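Side-chain contact in type 3 secretion system chaperone PscG (Pseudomonas aeruginosa, PDB 2UWJ), which acts with PscE as a type III secretion chaperone that keeps the needle protein PscF from polymerising prematurely in the cytoplasm: residues C[76-80]-C[81-85]. Sequence-based numbering, arbitrary orientation.
Sequences LCEWH and LGLGA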
loop_
_atom_site.group_PDB
_atom_site.type_symbol
_atom_site.label_atom_id
_atom_site.label_comp_id
_atom_site.label_asym_id
_atom_site.label_seq_id
_atom_site.Cartn_x
_atom_site.Cartn_y
_atom_site.Cartn_z
ATOM N N LEU C 76 -16.546 5.867 -13.587
ATOM C CA LEU C 76 -16.523 7.251 -13.040
ATOM C C LEU C 76 -16.690 8.252 -14.189
ATOM O O LEU C 76 -17.388 9.284 -14.029
ATOM C CB LEU C 76 -15.214 7.549 -12.280
ATOM C CG LEU C 76 -15.124 6.846 -10.882
ATOM C CD1 LEU C 76 -13.699 6.937 -10.337
ATOM C CD2 LEU C 76 -16.104 7.456 -9.917
ATOM N N CYS C 77 -16.036 7.980 -15.327
ATOM C CA CYS C 77 -16.121 8.865 -16.501
ATOM C C CYS C 77 -17.572 8.924 -17.030
ATOM O O CYS C 77 -18.110 10.012 -17.390
ATOM C CB CYS C 77 -15.169 8.375 -17.618
ATOM S SG CYS C 77 -13.449 8.783 -17.270
ATOM N N GLU C 78 -18.188 7.761 -17.127
ATOM C CA GLU C 78 -19.584 7.681 -17.601
ATOM C C GLU C 78 -20.490 8.482 -16.616
ATOM O O GLU C 78 -21.428 9.204 -17.030
ATOM C CB GLU C 78 -20.017 6.198 -17.676
ATOM C CG GLU C 78 -19.474 5.527 -18.935
ATOM C CD GLU C 78 -19.524 3.992 -18.891
ATOM O OE1 GLU C 78 -19.560 3.415 -17.792
ATOM O OE2 GLU C 78 -19.517 3.398 -19.967
ATOM N N TRP C 79 -20.224 8.329 -15.330
ATOM C CA TRP C 79 -20.980 9.039 -14.309
ATOM C C TRP C 79 -20.875 10.566 -14.518
ATOM O O TRP C 79 -21.911 11.232 -14.574
ATOM C CB TRP C 79 -20.479 8.656 -12.914
ATOM C CG TRP C 79 -21.140 9.385 -11.737
ATOM C CD1 TRP C 79 -22.485 9.395 -11.394
ATOM C CD2 TRP C 79 -20.456 10.070 -10.677
ATOM N NE1 TRP C 79 -22.667 10.029 -10.167
ATOM C CE2 TRP C 79 -21.446 10.455 -9.705
ATOM C CE3 TRP C 79 -19.108 10.388 -10.440
ATOM C CZ2 TRP C 79 -21.117 11.136 -8.522
ATOM C CZ3 TRP C 79 -18.777 11.078 -9.242
ATOM C CH2 TRP C 79 -19.788 11.439 -8.303
ATOM N N HIS C 80 -19.662 11.123 -14.648
ATOM C CA HIS C 80 -19.534 12.572 -14.812
ATOM C C HIS C 80 -20.070 13.038 -16.149
ATOM O O HIS C 80 -20.415 14.218 -16.286
ATOM C CB HIS C 80 -18.080 13.071 -14.643
ATOM C CG HIS C 80 -17.499 12.821 -13.281
ATOM N ND1 HIS C 80 -17.764 13.617 -12.190
ATOM C CD2 HIS C 80 -16.583 11.904 -12.853
ATOM C CE1 HIS C 80 -17.042 13.232 -11.155
ATOM N NE2 HIS C 80 -16.311 12.189 -11.529
ATOM N N LEU C 81 -20.146 12.140 -17.140
ATOM C CA LEU C 81 -20.684 12.525 -18.441
ATOM C C LEU C 81 -22.235 12.340 -18.467
ATOM O O LEU C 81 -22.867 12.567 -19.491
ATOM C CB LEU C 81 -20.014 11.701 -19.572
ATOM C CG LEU C 81 -18.555 11.997 -19.960
ATOM C CD1 LEU C 81 -18.082 10.956 -21.032
ATOM C CD2 LEU C 81 -18.411 13.453 -20.506
ATOM N N GLY C 82 -22.821 11.902 -17.351
ATOM C CA GLY C 82 -24.265 11.683 -17.282
ATOM C C GLY C 82 -24.778 10.509 -18.096
ATOM O O GLY C 82 -25.973 10.400 -18.401
ATOM N N LEU C 83 -23.881 9.601 -18.455
ATOM C CA LEU C 83 -24.257 8.418 -19.236
ATOM C C LEU C 83 -24.812 7.362 -18.283
ATOM O O LEU C 83 -24.189 6.311 -18.055
ATOM C CB LEU C 83 -23.020 7.904 -19.987
ATOM C CG LEU C 83 -22.550 8.856 -21.085
ATOM C CD1 LEU C 83 -21.189 8.445 -21.673
ATOM C CD2 LEU C 83 -23.652 8.864 -22.162
ATOM N N GLY C 84 -26.000 7.620 -17.748
ATOM C CA GLY C 84 -26.611 6.719 -16.757
ATOM C C GLY C 84 -26.790 5.243 -17.087
ATOM O O GLY C 84 -26.477 4.349 -16.267
ATOM N N ALA C 85 -27.287 4.945 -18.278
ATOM C CA ALA C 85 -27.508 3.542 -18.640
ATOM C C ALA C 85 -26.187 2.799 -18.906
ATOM O O ALA C 85 -26.066 1.628 -18.589
ATOM C CB ALA C 85 -28.417 3.456 -19.866
#
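Leu81 takes up the last regular bond of helix 71-80: its N donates to Cys77 O at 3.0 Å, and a weak second branch reaches Glu78 O. Its side chain leans back over the same carbonyl, since chi1 of -72° sets CG opposite its own carbonyl carbon and brings CG to 3.3 Å from Cys77 O; the branched carbon thus lies against the oxygen that its own amide grips. At Gly82 the chain leaves the helix. Its phi of +70°, a left-handed helical conformation that a residue without a side chain adopts readily, turns the backbone so that two bonds run back into the last turn, which defines a Schellman motif. Gly82 N donates to Trp79 O at 3.0 Å, but approaches from well above the carbonyl plane, 64° out of it, while Leu83 N closes the wider turn on Glu78 O at 2.9 Å. Glu78 O therefore receives one good bond, from Leu83, and the weak one from Leu81. Leu83 CB also comes to 3.6 Å from Glu78 O, with a looser approach of 4.2 Å to Glu78 CB. Because Leu83, whose N closes the Schellman motif, is also the N-cap of helix 84-95, the end of one helix and the start of the next share a residue. The Glu78 side chain extends beyond CG to helix 84-95, where OE1 forms a salt bridge with Arg90; Glu78 thus bonds to the N-cap residue through its carbonyl and to the helix itself through its carboxylate. The turn forms the elbow of a helical hairpin in this all-helical chaperone of the TPR clan: Leu81 packs on Tyr55 and Leu59 of helix 55-59, whereas Trp79 reaches Leu87 of helix 84-95 and Met109 and Val113 of helix 100-113.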